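PT26-6P (Thermococcus sp., PDB 2WB7) is of unknown function but is encoded by a mobile extrachromosomal element of euryarchaea and combines two immunoglobulin-like domains with a helical domain. Local coordinates at residues A[7-12]-A[477-482]; A[388-393]-A[419-424]; A[397-402]-A[412-417]. All coordinates share one frame; numbering follows the deposited sequence.

How the contacts relate
All three contacts lie on one side of the chain's centre, and each has at least one segment in the helical domain. Contact 1 is ionic, its charges buried between the N-terminal loop and helix 471-499. Contacts 2 and 3 are partly buried, mostly apolar side-chain packing on helix 408-438, and their centres are about 12 Å apart. In contact 2 the partner is the loop after strand 370-379, in contact 3 the short helix 393-404. Lys482 of contact 1 forms a salt bridge with Asp393 of contact 2. Leu478 on the same helix packs on Leu399 and Ile400 of contact 3, although the two centres are about 17 Å apart.

Contact 1. Residues A[7-12]-A[477-482]; sequences DDDIDD and YLNAAK
Lys482 reaches from helix 471-499 to the carboxylate of Asp7 in the N-terminal loop. From CB the lysine leaves with CG anti to its own backbone N (chi1 -155°), and beyond CG the chain is extended. Lys482 CD already lies 3.3 Å from Asp7 OD1. Lys482 CE follows at 3.4 Å from Asp7 OD1. The tip then meets both oxygens: Lys482 NZ is 2.7 Å from Asp7 OD1 and 2.6 Å from Asp7 OD2. Each oxygen is approached on its syn side, 20° out of the carboxylate plane. The salt bridge is therefore forked, with the ammonium group held between the two oxygens. The opposite charges gathered here would probably favour the ionised forms of Asp7 and Lys482.

This pair joins the N-terminal segment to the helical domain, the closest ends of the two segments being 465 positions apart in sequence. A type I beta turn from Asp7 to Ile10, with Ile10 N bonded to Asp7 O at 3.2 Å, brings Asp9 to the same helix. Asp9 OD1 comes 3.2 Å from Asn479 OD1 as modelled, but the amide of Asn479 is probably turned over. The other oxygen of Asp9, OD2, forms a salt bridge with Lys483.

The buried charges have further partners. Asp7 also pairs with Lys241 and Lys483. Besides its salt bridge to Asp393, Lys482 NZ is hydrogen-bonded to Thr4 O.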
# COMPACT_ATOMS: atom_id res chain seq x y z
N ASP A 7 -8.58 15.61 -26.13
CA ASP A 7 -8.45 15.75 -24.69
C ASP A 7 -7.01 15.48 -24.24
O ASP A 7 -6.79 14.87 -23.21
CB ASP A 7 -9.44 14.82 -24.01
CG ASP A 7 -10.82 14.92 -24.61
OD1 ASP A 7 -11.50 15.96 -24.41
OD2 ASP A 7 -11.24 13.97 -25.30
N ASP A 8 -6.05 15.97 -25.01
CA ASP A 8 -4.65 15.93 -24.62
C ASP A 8 -4.35 16.87 -23.45
O ASP A 8 -3.23 16.95 -22.98
CB ASP A 8 -3.76 16.31 -25.80
CG ASP A 8 -3.69 15.21 -26.85
OD1 ASP A 8 -3.41 14.05 -26.45
OD2 ASP A 8 -3.92 15.49 -28.06
N ASP A 9 -5.36 17.60 -22.99
CA ASP A 9 -5.15 18.47 -21.84
C ASP A 9 -5.49 17.76 -20.54
O ASP A 9 -5.23 18.28 -19.46
CB ASP A 9 -5.94 19.78 -21.97
CG ASP A 9 -7.45 19.56 -22.15
OD1 ASP A 9 -8.22 20.37 -21.62
OD2 ASP A 9 -7.88 18.60 -22.84
N ILE A 10 -6.06 16.57 -20.65
CA ILE A 10 -6.39 15.79 -19.46
C ILE A 10 -5.11 15.21 -18.86
O ILE A 10 -4.36 14.49 -19.53
CB ILE A 10 -7.39 14.66 -19.76
CG1 ILE A 10 -8.70 15.26 -20.29
CG2 ILE A 10 -7.63 13.82 -18.51
CD1 ILE A 10 -9.76 14.26 -20.63
N ASP A 11 -4.87 15.52 -17.60
CA ASP A 11 -3.63 15.12 -16.97
C ASP A 11 -3.43 13.61 -16.98
O ASP A 11 -2.31 13.13 -17.08
CB ASP A 11 -3.57 15.67 -15.56
CG ASP A 11 -2.27 16.33 -15.30
OD1 ASP A 11 -1.32 15.59 -14.96
OD2 ASP A 11 -2.17 17.57 -15.50
N ASP A 12 -4.52 12.88 -16.87
CA ASP A 12 -4.45 11.43 -16.92
C ASP A 12 -3.94 10.99 -18.27
O ASP A 12 -3.17 10.05 -18.36
CB ASP A 12 -5.82 10.83 -16.65
CG ASP A 12 -6.38 11.21 -15.29
OD1 ASP A 12 -7.58 11.56 -15.21
OD2 ASP A 12 -5.61 11.15 -14.30
N TYR A 477 -15.02 27.07 -25.13
CA TYR A 477 -16.33 26.75 -24.63
C TYR A 477 -16.76 25.31 -24.97
O TYR A 477 -17.43 24.65 -24.16
CB TYR A 477 -17.37 27.74 -25.15
CG TYR A 477 -17.56 28.96 -24.28
CD1 TYR A 477 -18.10 28.84 -23.00
CD2 TYR A 477 -17.24 30.24 -24.74
CE1 TYR A 477 -18.30 29.95 -22.20
CE2 TYR A 477 -17.44 31.35 -23.95
CZ TYR A 477 -17.98 31.20 -22.68
OH TYR A 477 -18.18 32.30 -21.87
N LEU A 478 -16.40 24.84 -26.16
CA LEU A 478 -16.67 23.45 -26.51
C LEU A 478 -15.92 22.54 -25.55
O LEU A 478 -16.46 21.56 -25.03
CB LEU A 478 -16.26 23.15 -27.94
CG LEU A 478 -17.17 23.73 -29.02
CD1 LEU A 478 -16.61 23.34 -30.38
CD2 LEU A 478 -18.60 23.26 -28.82
N ASN A 479 -14.67 22.88 -25.28
CA ASN A 479 -13.87 22.08 -24.38
C ASN A 479 -14.39 22.10 -22.93
O ASN A 479 -14.45 21.05 -22.28
CB ASN A 479 -12.41 22.47 -24.46
CG ASN A 479 -11.53 21.43 -23.87
OD1 ASN A 479 -10.80 21.68 -22.90
ND2 ASN A 479 -11.61 20.22 -24.40
N ALA A 480 -14.75 23.28 -22.43
CA ALA A 480 -15.38 23.37 -21.11
C ALA A 480 -16.61 22.50 -21.12
O ALA A 480 -16.83 21.71 -20.21
CB ALA A 480 -15.74 24.81 -20.75
N ALA A 481 -17.42 22.63 -22.16
CA ALA A 481 -18.64 21.86 -22.24
C ALA A 481 -18.37 20.34 -22.24
O ALA A 481 -19.10 19.56 -21.63
CB ALA A 481 -19.44 22.28 -23.47
N LYS A 482 -17.31 19.92 -22.92
CA LYS A 482 -16.97 18.51 -22.98
C LYS A 482 -16.59 17.92 -21.61
O LYS A 482 -17.10 16.86 -21.20
CB LYS A 482 -15.81 18.32 -23.94
CG LYS A 482 -15.75 16.94 -24.53
CD LYS A 482 -14.54 16.83 -25.41
CE LYS A 482 -14.41 15.45 -26.01
NZ LYS A 482 -13.02 15.35 -26.57

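Contact 2. Residues A[388-393]-A[419-424]; sequences YTVMKD and INSLQE
The chi1 of Val390, 172°, sets CG1 anti to its backbone N and CG2 anti to its carbonyl carbon, and both methyls reach Ser421. On the helix, Leu422 has CG anti to its carbonyl carbon (chi1 -67°), and its CD2 comes forward to the same valine. Ser421 CB lies 3.4 Å from Val390 CG2 and 3.7 Å from Val390 CG1, and faces the fork of the isopropyl group. Leu422 CD2 lies beside the fork, 4.0 Å from Val390 CG2 and 4.2 Å from Val390 CB. The valine and leucine side chains meet at a slant.

The loop follows strand 370-379 and leads into helix 393-404, and both segments fall in the range of the helical domain family. On its way the loop runs beside helix 408-438, then enters helix 393-404 with Lys392 at the N-cap position. The backbones approach most closely at Val390 and Ser421, with CA atoms 6.4 Å apart. Val390 also touches Met418 and Lys425 of helix 408-438.

Hydrogen bonds hold the loop as well. Glu485 of helix 471-499 accepts the backbone N-H groups of Val390 and of Met391 (a selenomethionine), one on each carboxylate oxygen. Lys425 NZ bonds to Tyr388 O. Leu422 also packs on Ile459 and Leu462 of helix 442-465, and the side chain of Met391 reaches Leu462 too.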
# COMPACT_ATOMS: atom_id res chain seq x y z
N TYR A 388 -23.72 7.25 -22.55
CA TYR A 388 -24.14 7.83 -23.83
C TYR A 388 -23.60 9.23 -23.99
O TYR A 388 -24.29 10.21 -23.72
CB TYR A 388 -25.67 7.81 -23.96
CG TYR A 388 -26.23 6.47 -23.54
CD1 TYR A 388 -26.97 6.35 -22.36
CD2 TYR A 388 -25.96 5.32 -24.26
CE1 TYR A 388 -27.43 5.13 -21.94
CE2 TYR A 388 -26.42 4.10 -23.85
CZ TYR A 388 -27.16 4.01 -22.69
OH TYR A 388 -27.63 2.79 -22.27
N THR A 389 -22.34 9.33 -24.42
CA THR A 389 -21.72 10.63 -24.56
C THR A 389 -22.45 11.41 -25.61
O THR A 389 -22.76 10.90 -26.68
CB THR A 389 -20.27 10.51 -24.99
OG1 THR A 389 -19.62 9.58 -24.13
CG2 THR A 389 -19.57 11.85 -24.90
N VAL A 390 -22.73 12.67 -25.31
CA VAL A 390 -23.38 13.54 -26.26
C VAL A 390 -22.35 14.21 -27.16
O VAL A 390 -22.58 14.39 -28.35
CB VAL A 390 -24.24 14.59 -25.52
CG1 VAL A 390 -24.76 15.63 -26.49
CG2 VAL A 390 -25.38 13.90 -24.78
N MSE A 391 -21.20 14.54 -26.59
CA MSE A 391 -20.17 15.21 -27.36
C MSE A 391 -19.11 14.24 -27.87
O MSE A 391 -17.97 14.25 -27.41
CB MSE A 391 -19.55 16.29 -26.51
CG MSE A 391 -20.62 16.96 -25.72
SE MSE A 391 -20.37 18.85 -25.62
CE MSE A 391 -20.03 19.18 -27.52
N LYS A 392 -19.52 13.41 -28.82
CA LYS A 392 -18.60 12.53 -29.50
C LYS A 392 -17.52 13.35 -30.20
O LYS A 392 -17.77 14.48 -30.63
CB LYS A 392 -19.40 11.72 -30.50
CG LYS A 392 -20.52 10.92 -29.87
CD LYS A 392 -19.99 9.56 -29.42
CE LYS A 392 -21.09 8.74 -28.75
NZ LYS A 392 -22.44 9.02 -29.36
N ASP A 393 -16.31 12.81 -30.32
CA ASP A 393 -15.25 13.56 -30.96
C ASP A 393 -15.65 13.94 -32.39
O ASP A 393 -15.42 15.07 -32.82
CB ASP A 393 -13.94 12.77 -30.97
CG ASP A 393 -13.46 12.40 -29.57
OD1 ASP A 393 -13.88 13.05 -28.59
OD2 ASP A 393 -12.64 11.46 -29.46
N ILE A 419 -27.91 20.02 -26.84
CA ILE A 419 -28.53 20.50 -25.62
C ILE A 419 -29.74 19.67 -25.23
O ILE A 419 -29.99 19.44 -24.05
CB ILE A 419 -28.92 21.96 -25.73
CG1 ILE A 419 -27.66 22.83 -25.65
CG2 ILE A 419 -29.86 22.33 -24.61
CD1 ILE A 419 -27.83 24.21 -26.22
N ASN A 420 -30.49 19.21 -26.21
CA ASN A 420 -31.60 18.31 -25.93
C ASN A 420 -31.13 17.03 -25.28
O ASN A 420 -31.75 16.52 -24.36
CB ASN A 420 -32.38 17.99 -27.21
CG ASN A 420 -33.40 19.06 -27.54
OD1 ASN A 420 -33.76 19.88 -26.68
ND2 ASN A 420 -33.88 19.07 -28.78
N SER A 421 -30.02 16.52 -25.77
CA SER A 421 -29.47 15.30 -25.22
C SER A 421 -29.01 15.49 -23.78
O SER A 421 -29.23 14.62 -22.95
CB SER A 421 -28.32 14.83 -26.10
OG SER A 421 -28.81 14.25 -27.29
N LEU A 422 -28.40 16.63 -23.48
CA LEU A 422 -27.97 16.92 -22.12
C LEU A 422 -29.16 17.13 -21.18
O LEU A 422 -29.15 16.67 -20.03
CB LEU A 422 -27.05 18.13 -22.08
CG LEU A 422 -25.70 17.87 -22.77
CD1 LEU A 422 -24.90 19.14 -22.92
CD2 LEU A 422 -24.91 16.80 -22.05
N GLN A 423 -30.18 17.82 -21.68
CA GLN A 423 -31.40 17.96 -20.92
C GLN A 423 -31.91 16.58 -20.53
O GLN A 423 -32.40 16.36 -19.42
CB GLN A 423 -32.44 18.70 -21.75
CG GLN A 423 -32.52 20.19 -21.43
CD GLN A 423 -33.04 21.03 -22.59
OE1 GLN A 423 -33.35 20.51 -23.68
NE2 GLN A 423 -33.13 22.35 -22.38
N GLU A 424 -31.77 15.63 -21.45
CA GLU A 424 -32.21 14.28 -21.16
C GLU A 424 -31.36 13.64 -20.07
O GLU A 424 -31.89 13.07 -19.13
CB GLU A 424 -32.21 13.42 -22.42
CG GLU A 424 -32.33 11.93 -22.14
CD GLU A 424 -33.61 11.53 -21.40
OE1 GLU A 424 -33.86 10.31 -21.26
OE2 GLU A 424 -34.38 12.42 -20.95

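Contact 3. Residues A[397-402]-A[412-417]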
# COMPACT_ATOMS: atom_id res chain seq x y z
N LYS A 397 -15.66 17.57 -33.96
CA LYS A 397 -14.86 17.90 -35.11
C LYS A 397 -15.72 18.53 -36.20
O LYS A 397 -15.30 19.54 -36.78
CB LYS A 397 -14.13 16.67 -35.66
CG LYS A 397 -13.11 17.04 -36.73
CD LYS A 397 -12.83 15.89 -37.68
CE LYS A 397 -12.54 16.42 -39.09
NZ LYS A 397 -13.01 15.45 -40.14
N ASN A 398 -16.90 17.97 -36.48
CA ASN A 398 -17.83 18.58 -37.43
C ASN A 398 -18.10 20.03 -37.05
O ASN A 398 -18.04 20.93 -37.88
CB ASN A 398 -19.17 17.86 -37.49
CG ASN A 398 -19.05 16.37 -37.73
OD1 ASN A 398 -18.23 15.89 -38.54
ND2 ASN A 398 -19.89 15.61 -37.04
N LEU A 399 -18.42 20.23 -35.77
CA LEU A 399 -18.80 21.53 -35.26
C LEU A 399 -17.69 22.54 -35.55
O LEU A 399 -17.95 23.61 -36.08
CB LEU A 399 -19.06 21.42 -33.76
CG LEU A 399 -20.13 22.29 -33.09
CD1 LEU A 399 -21.35 22.48 -33.96
CD2 LEU A 399 -20.52 21.66 -31.75
N ILE A 400 -16.46 22.18 -35.23
CA ILE A 400 -15.34 23.07 -35.50
C ILE A 400 -15.23 23.38 -36.99
O ILE A 400 -14.90 24.49 -37.37
CB ILE A 400 -14.00 22.49 -35.02
CG1 ILE A 400 -14.01 22.33 -33.49
CG2 ILE A 400 -12.83 23.38 -35.48
CD1 ILE A 400 -12.81 21.57 -32.92
N ASP A 401 -15.51 22.38 -37.82
CA ASP A 401 -15.42 22.57 -39.25
C ASP A 401 -16.48 23.54 -39.71
O ASP A 401 -16.22 24.43 -40.51
CB ASP A 401 -15.53 21.23 -39.97
CG ASP A 401 -14.27 20.40 -39.81
OD1 ASP A 401 -13.20 21.00 -39.54
OD2 ASP A 401 -14.33 19.15 -39.92
N LEU A 402 -17.67 23.38 -39.17
CA LEU A 402 -18.71 24.35 -39.39
C LEU A 402 -18.21 25.75 -39.04
O LEU A 402 -18.38 26.69 -39.81
CB LEU A 402 -19.95 24.00 -38.57
CG LEU A 402 -20.58 22.67 -38.93
CD1 LEU A 402 -21.81 22.40 -38.08
CD2 LEU A 402 -20.95 22.70 -40.39
N ASN A 412 -25.69 26.36 -34.94
CA ASN A 412 -26.88 26.53 -34.12
C ASN A 412 -27.72 25.27 -34.03
O ASN A 412 -28.13 24.85 -32.96
CB ASN A 412 -27.72 27.68 -34.64
CG ASN A 412 -27.19 29.03 -34.19
OD1 ASN A 412 -26.36 29.13 -33.29
ND2 ASN A 412 -27.68 30.09 -34.82
N ALA A 413 -27.99 24.65 -35.17
CA ALA A 413 -28.80 23.43 -35.20
C ALA A 413 -28.21 22.38 -34.27
O ALA A 413 -28.92 21.80 -33.45
CB ALA A 413 -28.89 22.90 -36.60
N THR A 414 -26.90 22.16 -34.40
CA THR A 414 -26.18 21.12 -33.67
C THR A 414 -26.17 21.37 -32.16
O THR A 414 -26.45 20.47 -31.36
CB THR A 414 -24.74 21.06 -34.18
OG1 THR A 414 -24.77 20.88 -35.59
CG2 THR A 414 -23.93 19.92 -33.53
N THR A 415 -25.79 22.59 -31.78
CA THR A 415 -25.80 23.03 -30.41
C THR A 415 -27.13 22.66 -29.77
O THR A 415 -27.17 22.02 -28.72
CB THR A 415 -25.69 24.55 -30.33
OG1 THR A 415 -24.55 25.00 -31.07
CG2 THR A 415 -25.56 25.00 -28.89
N LYS A 416 -28.21 23.08 -30.42
CA LYS A 416 -29.54 22.82 -29.94
C LYS A 416 -29.79 21.32 -29.81
O LYS A 416 -30.38 20.86 -28.85
CB LYS A 416 -30.55 23.44 -30.90
CG LYS A 416 -31.99 23.22 -30.48
CD LYS A 416 -32.97 23.66 -31.57
CE LYS A 416 -34.42 23.56 -31.09
NZ LYS A 416 -34.72 22.22 -30.47
N ALA A 417 -29.34 20.56 -30.79
CA ALA A 417 -29.51 19.11 -30.76
C ALA A 417 -28.82 18.51 -29.53
O ALA A 417 -29.39 17.71 -28.79
CB ALA A 417 -28.95 18.50 -32.02
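Apolar packing joins Leu399 on helix 393-404 to Thr414 on helix 408-438. The leucine uses one branch. Leu399 CD1 lies 3.7 Å from Thr414 CG2 and also 3.7 Å from Thr414 CB. It is a little farther from the hydroxyl, with Leu399 CD1 4.1 Å from Thr414 OG1. The two side chains lie alongside, pointing opposite ways. In Thr414, chi1 of -54° turns CG2 anti to the backbone N and OG1 anti to the carbonyl carbon. Leu402, one turn after Leu399, adds a looser approach to that same oxygen, with Leu402 CD1 4.2 Å from Thr414 OG1. Leucine methyls of both residues thus lie near OG1, while across the contact CG2 meets Leu399.

The two segments belong to consecutive helices of the helical domain, joined by a short connection between residues 404 and 408. They form a helical hairpin, and Leu399 and Thr414 have the nearest CA atoms, 7.6 Å apart. Leu399 also touches Met418 further along helix 408-438 and Leu478 of helix 471-499. Leu402 instead packs on Lys410 and Ile411, nearer the connection.

The hydrogen bonding of Thr414 stays within its own helix. Thr414 OG1 is bonded to Lys410 O, one turn earlier, so the hydroxyl is satisfied beside the leucine methyls, and Thr415 OG1 bonds likewise to Ile411 O.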